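Local atomic coordinates of extracellular invertase (Aspergillus kawachii, PDB entry 5XH8), a protein that probably hydrolyses sucrose and transfers the fructosyl unit to build fructooligosaccharides such as 1-kestose, as a family 32 beta-fructofuranosidase. Residues P12-T16 with G358-Q363; F247-N251 with Y319-G323; I266-T272 with D288-G294. One frame throughout, in Å; residues are numbered along the deposited sequence.

Interaction 1: residues P12-T16 with G358-Q363; sequences PNLST and GFPTNQ
L14 and P360 supply the apolar part of this contact: the CB of L14 rests on the pyrrolidine ring at P360 CG, 3.8 Å away, the two side chains crossing at a slant. Next to them the aliphatic stem of Q363 lies against the backbone, with Q363 CG 3.2 Å from L14 O. The bend of Q363 at chi2 (74°) folds its amide back along S15, but Q363 NE2 is poorly aimed at S15 O and bonds instead to the carbonyl of L17.

Polar links across the pair are sparse. S15 OG gives a weak hydrogen bond of 3.3 Å to G358 O.

Each partner has its own internal framework. In 12-16, an Asx turn joins S15 N to N13 OD1 (3.1 Å), and N13 O is gripped twice, by T16 N and by T16 OG1 (2.7 Å). P360 centres an inverse gamma turn at the N-cap of helix 361-364.

Backbone bonds of N362 to G20 and Q363 to L22, with T511 and T512 holding P12 and L14, set the N-terminal region between this helix and a loop of the C-terminal part. Two internally braced turns thus meet mainly by van der Waals packing, with one weak polar link.

Interaction 2: residues F247-N251 with Y319-G323; sequences FETGN and YAAAG
The first torsions set the ends of E248 and Y319 within bonding distance: CG of E248 stands beside its backbone N (chi1 -61°) on an extended chain, while the ring of Y319 swings opposite its own N (chi1 -158°). The two side chains cross at about a right angle, with carboxylate and ring planes 51° apart. Y319 OH donates to E248 OE1 at 2.7 Å, using the anti lone pair, the one turned away from OE2. The same oxygen lies in the ring plane at its edge, 3.1 Å from Y319 CE2. Since OE2 of E248 forms a salt bridge with R170, both carboxylate oxygens have a partner, which limits rotation of the group.

At T249 the chain turns a corner through a left-handed backbone conformation, and A320 opposite it is left-handed too. There T249 OG1 touches A320 CA at 3.4 Å, and the methyls T249 CG2 and A320 CB lie 4.1 Å apart. The hydroxyl also makes a weak bond back to E248 O. A water lies between the backbones, 2.6 Å from T249 O and 2.7 Å from A321 O, where the strands do not pair directly. Further on, the side chain of N251 packs against the backbone of 321-323.

A bound glycerol lies about 4 Å from the E248 side chain, consistent with a place at the central pocket of the family 32 propeller; a sodium ion is about 5 Å from the side chain of Y319. D41 of strand 37-47 touches T249 and A320, and D171 of strand 166-176 touches E248. Strand 265-274 pairs with 247-248 and 250-255, whereas strand 341-348 pairs with 318-326, so neighbouring blades converge here.

Interaction 3: residues I266-T272 with D288-G294; sequences IFTTIGT and DMLWVSG
T268 pairs with V292 through two backbone hydrogen bonds, T268 N to V292 O and V292 N to T268 O, both 2.9 Å. I270 and L290 form the next such ring, with L290 N to I270 O at 2.9 Å, and T272 and D288 another, with T272 N to D288 O at 3.0 Å. At I266 and G294, G294 N gives a longer bond to I266 O (3.2 Å), and a water accepts from I266 N and donates to G294 O.

In the non-hydrogen-bonded pairs between, the backbones bond outside the hairpin: F267, T269 and G271 to F253, N251 and E248, M289 and W291 to L312 and G310. CA-H...O contacts line the same gaps, among them T269 CA to L290 O.

Hydroxyls find partners beyond the hairpin. T268 OG1 bonds to N251 O and Q206 NE2, T272 OG1 to R242 O, and S293 OG to N307 OD1. D288 OD2 accepts from R242 N.

On the face of F267, T269 and W291, the two aromatic side chains lie side by side, W291 coming to the edge of the F267 ring (F267 CE2 to W291 CZ3 3.9 Å) and S293 OG standing over one ring face. M289, bent at chi2 and chi3, lays CE 3.3 Å from I270 O. On the other face T272 CG2 meets L290 CD1 at 3.6 Å.

The hydroxyls and backbone groups listed thus have partners inside a propeller blade, while F267 and W291 pack on L414 of strand 408-418 through apolar surface.

Interactions 2 and 3 are neighbours in the family 32 propeller, their centres 8 Å apart. They share the sheet of strands 247-248, 250-255 and 265-274; Y319 CE1 packs on G271 CA (3.3 Å), A320 N on M289 SD (3.4 Å). Interaction 3 is a hairpin within a sheet; interaction 2 reaches from that sheet to strand 318-326 of the next, beside the sodium ion and glycerol. Interaction 1 lies apart at the periphery, its nearest atoms about 17 Å from interaction 2 and about 20 Å from interaction 3. Along the chain they nest, 3 inside 2 inside 1, so the outermost contact ties the N-terminal region back to the propeller.

Interaction 1: residues P12-T16 with G358-Q363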
ATOM      1  N   PRO A  12     -26.676  40.051  18.688  1.00 29.08           N
ATOM      2  CA  PRO A  12     -27.645  39.502  17.763  1.00 27.85           C
ATOM      3  C   PRO A  12     -27.595  37.980  17.779  1.00 29.22           C
ATOM      4  O   PRO A  12     -26.924  37.363  18.639  1.00 27.97           O
ATOM      5  CB  PRO A  12     -27.156  40.011  16.412  1.00 28.77           C
ATOM      6  CG  PRO A  12     -25.661  39.999  16.554  1.00 29.55           C
ATOM      7  CD  PRO A  12     -25.423  40.425  17.990  1.00 30.30           C
ATOM      8  N   ASN A  13     -28.348  37.377  16.862  1.00 29.20           N
ATOM      9  CA  ASN A  13     -28.059  36.019  16.417  1.00 28.39           C
ATOM     10  C   ASN A  13     -26.713  36.156  15.717  1.00 26.40           C
ATOM     11  O   ASN A  13     -26.622  36.781  14.657  1.00 24.35           O
ATOM     12  CB  ASN A  13     -29.118  35.505  15.448  1.00 30.20           C
ATOM     13  CG  ASN A  13     -28.823  34.076  14.934  1.00 33.82           C
ATOM     14  OD1 ASN A  13     -27.706  33.542  15.034  1.00 33.89           O
ATOM     15  ND2 ASN A  13     -29.836  33.469  14.372  1.00 32.31           N
ATOM     16  N   LEU A  14     -25.663  35.620  16.339  1.00 26.84           N
ATOM     17  CA  LEU A  14     -24.294  35.821  15.802  1.00 28.58           C
ATOM     18  C   LEU A  14     -24.088  35.309  14.374  1.00 28.39           C
ATOM     19  O   LEU A  14     -23.257  35.836  13.654  1.00 28.15           O
ATOM     20  CB  LEU A  14     -23.237  35.235  16.736  1.00 29.51           C
ATOM     21  CG  LEU A  14     -23.262  35.809  18.152  1.00 29.58           C
ATOM     22  CD1 LEU A  14     -22.248  35.075  19.002  1.00 29.94           C
ATOM     23  CD2 LEU A  14     -22.974  37.294  18.131  1.00 32.31           C
ATOM     24  N   SER A  15     -24.865  34.314  13.954  1.00 29.06           N
ATOM     25  CA  SER A  15     -24.790  33.838  12.574  1.00 31.74           C
ATOM     26  C   SER A  15     -25.270  34.816  11.521  1.00 32.78           C
ATOM     27  O   SER A  15     -25.109  34.520  10.363  1.00 30.91           O
ATOM     28  CB  SER A  15     -25.532  32.516  12.426  1.00 33.24           C
ATOM     29  OG  SER A  15     -24.819  31.549  13.170  1.00 37.06           O
ATOM     30  N   THR A  16     -25.846  35.963  11.906  1.00 31.64           N
ATOM     31  CA  THR A  16     -26.227  36.999  10.937  1.00 31.29           C
ATOM     32  C   THR A  16     -25.130  37.998  10.678  1.00 31.22           C
ATOM     33  O   THR A  16     -25.274  38.805   9.779  1.00 30.77           O
ATOM     34  CB  THR A  16     -27.490  37.788  11.395  1.00 31.05           C
ATOM     35  OG1 THR A  16     -27.227  38.505  12.622  1.00 29.16           O
ATOM     36  CG2 THR A  16     -28.652  36.830  11.600  1.00 30.79           C
ATOM     37  N   GLY A 358     -24.771  25.129  13.906  1.00 30.50           N
ATOM     38  CA  GLY A 358     -25.155  26.540  13.929  1.00 30.79           C
ATOM     39  C   GLY A 358     -24.215  27.504  14.641  1.00 30.77           C
ATOM     40  O   GLY A 358     -24.525  28.701  14.742  1.00 34.76           O
ATOM     41  N   PHE A 359     -23.073  27.016  15.139  1.00 29.85           N
ATOM     42  CA  PHE A 359     -22.063  27.888  15.754  1.00 29.17           C
ATOM     43  C   PHE A 359     -21.597  28.916  14.701  1.00 28.22           C
ATOM     44  O   PHE A 359     -21.478  28.590  13.529  1.00 27.71           O
ATOM     45  CB  PHE A 359     -20.867  27.080  16.327  1.00 28.57           C
ATOM     46  CG  PHE A 359     -19.844  27.941  17.035  1.00 27.16           C
ATOM     47  CD1 PHE A 359     -18.866  28.630  16.320  1.00 23.77           C
ATOM     48  CD2 PHE A 359     -19.879  28.090  18.411  1.00 26.93           C
ATOM     49  CE1 PHE A 359     -17.966  29.468  16.961  1.00 25.08           C
ATOM     50  CE2 PHE A 359     -18.964  28.933  19.066  1.00 26.81           C
ATOM     51  CZ  PHE A 359     -18.008  29.616  18.342  1.00 25.72           C
ATOM     52  N   PRO A 360     -21.347  30.171  15.107  1.00 26.98           N
ATOM     53  CA  PRO A 360     -20.999  31.189  14.116  1.00 26.65           C
ATOM     54  C   PRO A 360     -19.522  31.114  13.647  1.00 27.21           C
ATOM     55  O   PRO A 360     -18.699  31.996  13.929  1.00 24.39           O
ATOM     56  CB  PRO A 360     -21.323  32.479  14.848  1.00 26.68           C
ATOM     57  CG  PRO A 360     -21.046  32.150  16.267  1.00 26.93           C
ATOM     58  CD  PRO A 360     -21.545  30.760  16.438  1.00 26.84           C
ATOM     59  N   THR A 361     -19.236  30.070  12.877  1.00 27.78           N
ATOM     60  CA  THR A 361     -17.870  29.716  12.494  1.00 28.39           C
ATOM     61  C   THR A 361     -17.324  30.704  11.481  1.00 27.20           C
ATOM     62  O   THR A 361     -16.200  31.190  11.642  1.00 24.84           O
ATOM     63  CB  THR A 361     -17.798  28.243  12.021  1.00 29.86           C
ATOM     64  OG1 THR A 361     -18.046  27.417  13.168  1.00 31.39           O
ATOM     65  CG2 THR A 361     -16.403  27.889  11.440  1.00 30.60           C
ATOM     66  N   ASN A 362     -18.133  31.085  10.498  1.00 26.90           N
ATOM     67  CA  ASN A 362     -17.665  32.056   9.501  1.00 29.15           C
ATOM     68  C   ASN A 362     -17.413  33.426  10.100  1.00 27.36           C
ATOM     69  O   ASN A 362     -16.537  34.139   9.629  1.00 27.40           O
ATOM     70  CB  ASN A 362     -18.638  32.180   8.337  1.00 31.66           C
ATOM     71  CG  ASN A 362     -18.742  30.899   7.535  1.00 34.65           C
ATOM     72  OD1 ASN A 362     -17.891  30.015   7.620  1.00 38.99           O
ATOM     73  ND2 ASN A 362     -19.792  30.794   6.766  1.00 38.73           N
ATOM     74  N   GLN A 363     -18.152  33.754  11.156  1.00 26.34           N
ATOM     75  CA  GLN A 363     -17.988  35.023  11.872  1.00 25.73           C
ATOM     76  C   GLN A 363     -16.704  34.999  12.693  1.00 24.82           C
ATOM     77  O   GLN A 363     -15.930  35.956  12.699  1.00 25.17           O
ATOM     78  CB  GLN A 363     -19.201  35.271  12.784  1.00 26.34           C
ATOM     79  CG  GLN A 363     -20.486  35.596  12.021  1.00 26.77           C
ATOM     80  CD  GLN A 363     -21.124  34.393  11.343  1.00 27.82           C
ATOM     81  OE1 GLN A 363     -21.005  33.243  11.790  1.00 26.95           O
ATOM     82  NE2 GLN A 363     -21.828  34.658  10.266  1.00 29.73           N
TER

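Interaction 2: residues F247-N251 with Y319-G323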
ATOM      1  N   PHE A 247      -8.889   3.117  20.444  1.00 23.70           N
ATOM      2  CA  PHE A 247      -7.872   4.025  20.960  1.00 24.57           C
ATOM      3  C   PHE A 247      -7.328   4.929  19.831  1.00 25.61           C
ATOM      4  O   PHE A 247      -7.151   4.473  18.702  1.00 22.51           O
ATOM      5  CB  PHE A 247      -6.663   3.281  21.547  1.00 26.08           C
ATOM      6  CG  PHE A 247      -6.914   2.537  22.846  1.00 26.11           C
ATOM      7  CD1 PHE A 247      -8.011   2.795  23.676  1.00 27.67           C
ATOM      8  CD2 PHE A 247      -5.991   1.580  23.251  1.00 26.81           C
ATOM      9  CE1 PHE A 247      -8.190   2.081  24.856  1.00 27.94           C
ATOM     10  CE2 PHE A 247      -6.167   0.869  24.442  1.00 27.72           C
ATOM     11  CZ  PHE A 247      -7.263   1.134  25.243  1.00 26.62           C
ATOM     12  N   GLU A 248      -7.039   6.186  20.191  1.00 24.41           N
ATOM     13  CA  GLU A 248      -6.488   7.209  19.292  1.00 24.03           C
ATOM     14  C   GLU A 248      -5.298   7.889  19.981  1.00 24.27           C
ATOM     15  O   GLU A 248      -5.188   7.876  21.219  1.00 23.82           O
ATOM     16  CB  GLU A 248      -7.563   8.245  18.965  1.00 23.43           C
ATOM     17  CG  GLU A 248      -8.799   7.663  18.253  1.00 23.41           C
ATOM     18  CD  GLU A 248      -9.602   8.722  17.542  1.00 24.66           C
ATOM     19  OE1 GLU A 248     -10.404   9.409  18.225  1.00 22.89           O
ATOM     20  OE2 GLU A 248      -9.376   8.907  16.305  1.00 23.97           O
ATOM     21  N   THR A 249      -4.407   8.449  19.167  1.00 22.74           N
ATOM     22  CA  THR A 249      -3.286   9.307  19.603  1.00 23.90           C
ATOM     23  C   THR A 249      -2.489   8.786  20.807  1.00 23.85           C
ATOM     24  O   THR A 249      -2.126   9.550  21.723  1.00 22.12           O
ATOM     25  CB  THR A 249      -3.752  10.762  19.860  1.00 24.40           C
ATOM     26  OG1 THR A 249      -4.621  10.811  20.995  1.00 22.94           O
ATOM     27  CG2 THR A 249      -4.480  11.294  18.637  1.00 24.30           C
ATOM     28  N   GLY A 250      -2.223   7.481  20.782  1.00 24.26           N
ATOM     29  CA  GLY A 250      -1.398   6.832  21.792  1.00 23.52           C
ATOM     30  C   GLY A 250      -0.016   7.452  21.827  1.00 23.73           C
ATOM     31  O   GLY A 250       0.653   7.467  20.814  1.00 24.21           O
ATOM     32  N   ASN A 251       0.359   8.041  22.968  1.00 23.90           N
ATOM     33  CA  ASN A 251       1.739   8.443  23.241  1.00 22.68           C
ATOM     34  C   ASN A 251       2.308   7.464  24.278  1.00 24.01           C
ATOM     35  O   ASN A 251       1.588   7.055  25.172  1.00 23.65           O
ATOM     36  CB  ASN A 251       1.796   9.807  23.907  1.00 22.91           C
ATOM     37  CG  ASN A 251       1.272  10.940  23.045  1.00 23.05           C
ATOM     38  OD1 ASN A 251       0.414  10.796  22.166  1.00 25.95           O
ATOM     39  ND2 ASN A 251       1.760  12.073  23.347  1.00 21.34           N
ATOM     40  N   TYR A 319      -9.092  16.458  24.057  1.00 23.62           N
ATOM     41  CA  TYR A 319      -8.793  15.198  23.369  1.00 23.20           C
ATOM     42  C   TYR A 319      -7.435  15.207  22.665  1.00 23.05           C
ATOM     43  O   TYR A 319      -6.754  16.225  22.648  1.00 22.00           O
ATOM     44  CB  TYR A 319      -9.908  14.888  22.356  1.00 22.90           C
ATOM     45  CG  TYR A 319     -10.050  13.435  21.950  1.00 23.26           C
ATOM     46  CD1 TYR A 319     -10.293  12.436  22.911  1.00 23.27           C
ATOM     47  CD2 TYR A 319     -10.012  13.059  20.604  1.00 22.59           C
ATOM     48  CE1 TYR A 319     -10.458  11.123  22.543  1.00 23.42           C
ATOM     49  CE2 TYR A 319     -10.142  11.739  20.237  1.00 23.07           C
ATOM     50  CZ  TYR A 319     -10.380  10.769  21.208  1.00 23.70           C
ATOM     51  OH  TYR A 319     -10.498   9.432  20.875  1.00 24.88           O
ATOM     52  N   ALA A 320      -7.028  14.038  22.158  1.00 22.21           N
ATOM     53  CA  ALA A 320      -5.994  13.937  21.122  1.00 22.09           C
ATOM     54  C   ALA A 320      -4.651  14.467  21.538  1.00 22.24           C
ATOM     55  O   ALA A 320      -3.925  14.989  20.698  1.00 23.72           O
ATOM     56  CB  ALA A 320      -6.459  14.648  19.843  1.00 22.41           C
ATOM     57  N   ALA A 321      -4.291  14.334  22.818  1.00 21.24           N
ATOM     58  CA  ALA A 321      -3.051  14.942  23.290  1.00 20.95           C
ATOM     59  C   ALA A 321      -1.822  14.398  22.576  1.00 21.10           C
ATOM     60  O   ALA A 321      -1.716  13.193  22.326  1.00 21.33           O
ATOM     61  CB  ALA A 321      -2.911  14.813  24.788  1.00 21.15           C
ATOM     62  N   ALA A 322      -0.922  15.308  22.222  1.00 21.31           N
ATOM     63  CA  ALA A 322       0.364  14.961  21.693  1.00 22.70           C
ATOM     64  C   ALA A 322       1.419  15.651  22.517  1.00 24.25           C
ATOM     65  O   ALA A 322       1.442  16.883  22.657  1.00 22.68           O
ATOM     66  CB  ALA A 322       0.507  15.374  20.238  1.00 23.72           C
ATOM     67  N   GLY A 323       2.366  14.840  22.945  1.00 24.28           N
ATOM     68  CA  GLY A 323       3.455  15.250  23.805  1.00 25.67           C
ATOM     69  C   GLY A 323       4.766  14.781  23.210  1.00 24.49           C
ATOM     70  O   GLY A 323       4.790  13.997  22.262  1.00 24.56           O
TER
HETATM   71  O   HOH W   1      -2.481  11.058  23.858  1.00 21.70           O

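Interaction 3: residues I266-T272 with D288-G294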
ATOM      1  N   ILE A 266       6.724   3.759  33.153  1.00 33.43           N
ATOM      2  CA  ILE A 266       6.173   3.899  31.802  1.00 32.89           C
ATOM      3  C   ILE A 266       4.686   4.292  31.856  1.00 30.87           C
ATOM      4  O   ILE A 266       3.870   3.682  32.563  1.00 31.07           O
ATOM      5  CB  ILE A 266       6.403   2.615  30.981  1.00 33.48           C
ATOM      6  CG1 ILE A 266       7.894   2.469  30.670  1.00 34.43           C
ATOM      7  CG2 ILE A 266       5.611   2.632  29.668  1.00 35.43           C
ATOM      8  CD1 ILE A 266       8.299   1.083  30.183  1.00 34.53           C
ATOM      9  N   PHE A 267       4.358   5.324  31.096  1.00 28.39           N
ATOM     10  CA  PHE A 267       2.993   5.850  30.995  1.00 28.75           C
ATOM     11  C   PHE A 267       2.597   5.946  29.521  1.00 28.48           C
ATOM     12  O   PHE A 267       3.468   6.063  28.648  1.00 26.78           O
ATOM     13  CB  PHE A 267       2.937   7.261  31.571  1.00 29.33           C
ATOM     14  CG  PHE A 267       3.047   7.339  33.074  1.00 31.12           C
ATOM     15  CD1 PHE A 267       4.293   7.304  33.704  1.00 33.98           C
ATOM     16  CD2 PHE A 267       1.910   7.530  33.855  1.00 32.43           C
ATOM     17  CE1 PHE A 267       4.396   7.423  35.094  1.00 35.79           C
ATOM     18  CE2 PHE A 267       2.006   7.645  35.244  1.00 36.38           C
ATOM     19  CZ  PHE A 267       3.249   7.586  35.860  1.00 35.58           C
ATOM     20  N   THR A 268       1.295   5.927  29.260  1.00 27.34           N
ATOM     21  CA  THR A 268       0.765   6.262  27.937  1.00 28.77           C
ATOM     22  C   THR A 268      -0.378   7.261  28.107  1.00 28.53           C
ATOM     23  O   THR A 268      -1.078   7.224  29.135  1.00 30.43           O
ATOM     24  CB  THR A 268       0.295   5.004  27.166  1.00 29.72           C
ATOM     25  OG1 THR A 268      -0.216   5.365  25.866  1.00 29.86           O
ATOM     26  CG2 THR A 268      -0.773   4.226  27.950  1.00 29.42           C
ATOM     27  N   THR A 269      -0.538   8.170  27.147  1.00 25.59           N
ATOM     28  CA  THR A 269      -1.795   8.937  27.010  1.00 26.26           C
ATOM     29  C   THR A 269      -2.537   8.474  25.753  1.00 26.41           C
ATOM     30  O   THR A 269      -1.906   8.154  24.736  1.00 25.85           O
ATOM     31  CB  THR A 269      -1.603  10.464  27.044  1.00 23.98           C
ATOM     32  OG1 THR A 269      -0.799  10.911  25.944  1.00 23.98           O
ATOM     33  CG2 THR A 269      -0.927  10.893  28.354  1.00 24.41           C
ATOM     34  N   ILE A 270      -3.867   8.400  25.849  1.00 25.94           N
ATOM     35  CA  ILE A 270      -4.706   7.950  24.738  1.00 26.82           C
ATOM     36  C   ILE A 270      -6.002   8.689  24.744  1.00 25.86           C
ATOM     37  O   ILE A 270      -6.481   9.072  25.801  1.00 26.10           O
ATOM     38  CB  ILE A 270      -5.091   6.458  24.821  1.00 28.61           C
ATOM     39  CG1 ILE A 270      -5.485   6.066  26.254  1.00 31.37           C
ATOM     40  CG2 ILE A 270      -3.939   5.605  24.354  1.00 30.87           C
ATOM     41  CD1 ILE A 270      -6.314   4.816  26.293  1.00 34.40           C
ATOM     42  N   GLY A 271      -6.565   8.869  23.555  1.00 24.87           N
ATOM     43  CA  GLY A 271      -7.965   9.204  23.398  1.00 24.80           C
ATOM     44  C   GLY A 271      -8.733   7.897  23.293  1.00 25.01           C
ATOM     45  O   GLY A 271      -8.273   6.951  22.654  1.00 23.85           O
ATOM     46  N   THR A 272      -9.906   7.830  23.911  1.00 24.51           N
ATOM     47  CA  THR A 272     -10.798   6.695  23.686  1.00 25.21           C
ATOM     48  C   THR A 272     -12.108   7.185  23.096  1.00 24.31           C
ATOM     49  O   THR A 272     -12.646   8.214  23.517  1.00 23.10           O
ATOM     50  CB  THR A 272     -11.041   5.851  24.976  1.00 25.89           C
ATOM     51  OG1 THR A 272     -11.977   6.490  25.843  1.00 25.79           O
ATOM     52  CG2 THR A 272      -9.768   5.627  25.698  1.00 25.62           C
ATOM     53  N   ASP A 288     -12.879  10.615  25.564  1.00 26.01           N
ATOM     54  CA  ASP A 288     -12.124  10.640  26.829  1.00 26.03           C
ATOM     55  C   ASP A 288     -10.617  10.816  26.611  1.00 24.81           C
ATOM     56  O   ASP A 288     -10.049  10.096  25.805  1.00 24.75           O
ATOM     57  CB  ASP A 288     -12.330   9.337  27.607  1.00 27.21           C
ATOM     58  CG  ASP A 288     -13.704   9.227  28.240  1.00 28.09           C
ATOM     59  OD1 ASP A 288     -14.408  10.261  28.396  1.00 28.44           O
ATOM     60  OD2 ASP A 288     -14.059   8.073  28.576  1.00 30.38           O
ATOM     61  N   MET A 289      -9.992  11.751  27.349  1.00 23.94           N
ATOM     62  CA  MET A 289      -8.570  12.070  27.243  1.00 24.67           C
ATOM     63  C   MET A 289      -7.845  11.516  28.465  1.00 25.90           C
ATOM     64  O   MET A 289      -7.706  12.191  29.505  1.00 23.94           O
ATOM     65  CB  MET A 289      -8.336  13.570  27.123  1.00 24.05           C
ATOM     66  CG  MET A 289      -6.911  13.972  26.743  1.00 25.08           C
ATOM     67  SD  MET A 289      -6.246  13.089  25.311  1.00 25.41           S
ATOM     68  CE  MET A 289      -5.017  11.999  26.038  1.00 25.28           C
ATOM     69  N   LEU A 290      -7.388  10.277  28.324  1.00 26.18           N
ATOM     70  CA  LEU A 290      -6.862   9.490  29.454  1.00 28.63           C
ATOM     71  C   LEU A 290      -5.334   9.415  29.527  1.00 29.55           C
ATOM     72  O   LEU A 290      -4.629   9.566  28.515  1.00 27.39           O
ATOM     73  CB  LEU A 290      -7.437   8.075  29.389  1.00 28.26           C
ATOM     74  CG  LEU A 290      -8.939   7.890  29.259  1.00 29.15           C
ATOM     75  CD1 LEU A 290      -9.295   6.406  29.182  1.00 31.17           C
ATOM     76  CD2 LEU A 290      -9.655   8.536  30.424  1.00 30.33           C
ATOM     77  N   TRP A 291      -4.837   9.208  30.752  1.00 30.16           N
ATOM     78  CA  TRP A 291      -3.459   8.769  31.013  1.00 28.84           C
ATOM     79  C   TRP A 291      -3.517   7.430  31.752  1.00 28.57           C
ATOM     80  O   TRP A 291      -4.522   7.112  32.417  1.00 25.98           O
ATOM     81  CB  TRP A 291      -2.645   9.803  31.810  1.00 29.58           C
ATOM     82  CG  TRP A 291      -3.107   9.998  33.258  1.00 32.86           C
ATOM     83  CD1 TRP A 291      -3.933  10.976  33.713  1.00 31.22           C
ATOM     84  CD2 TRP A 291      -2.762   9.194  34.404  1.00 32.41           C
ATOM     85  NE1 TRP A 291      -4.128  10.851  35.068  1.00 32.34           N
ATOM     86  CE2 TRP A 291      -3.425   9.769  35.528  1.00 34.13           C
ATOM     87  CE3 TRP A 291      -1.953   8.054  34.598  1.00 33.73           C
ATOM     88  CZ2 TRP A 291      -3.326   9.232  36.841  1.00 32.23           C
ATOM     89  CZ3 TRP A 291      -1.851   7.509  35.919  1.00 34.35           C
ATOM     90  CH2 TRP A 291      -2.545   8.106  37.011  1.00 32.64           C
ATOM     91  N   VAL A 292      -2.456   6.637  31.600  1.00 30.08           N
ATOM     92  CA  VAL A 292      -2.394   5.281  32.170  1.00 30.24           C
ATOM     93  C   VAL A 292      -0.970   4.964  32.542  1.00 30.83           C
ATOM     94  O   VAL A 292      -0.059   5.162  31.730  1.00 29.32           O
ATOM     95  CB  VAL A 292      -2.857   4.189  31.183  1.00 30.77           C
ATOM     96  CG1 VAL A 292      -3.009   2.841  31.894  1.00 31.19           C
ATOM     97  CG2 VAL A 292      -4.168   4.566  30.528  1.00 30.36           C
ATOM     98  N   SER A 293      -0.792   4.479  33.778  1.00 30.13           N
ATOM     99  CA  SER A 293       0.499   3.986  34.269  1.00 30.25           C
ATOM    100  C   SER A 293       0.483   2.480  34.151  1.00 28.90           C
ATOM    101  O   SER A 293      -0.553   1.867  34.328  1.00 30.07           O
ATOM    102  CB  SER A 293       0.691   4.365  35.750  1.00 32.05           C
ATOM    103  OG  SER A 293       1.909   3.834  36.249  1.00 33.22           O
ATOM    104  N   GLY A 294       1.618   1.878  33.852  1.00 29.96           N
ATOM    105  CA  GLY A 294       1.682   0.440  33.789  1.00 32.46           C
ATOM    106  C   GLY A 294       3.068  -0.142  33.862  1.00 33.77           C
ATOM    107  O   GLY A 294       4.071   0.557  33.669  1.00 33.88           O
TER
HETATM  108  O   HOH W   2       6.539   1.079  34.222  1.00 35.33           O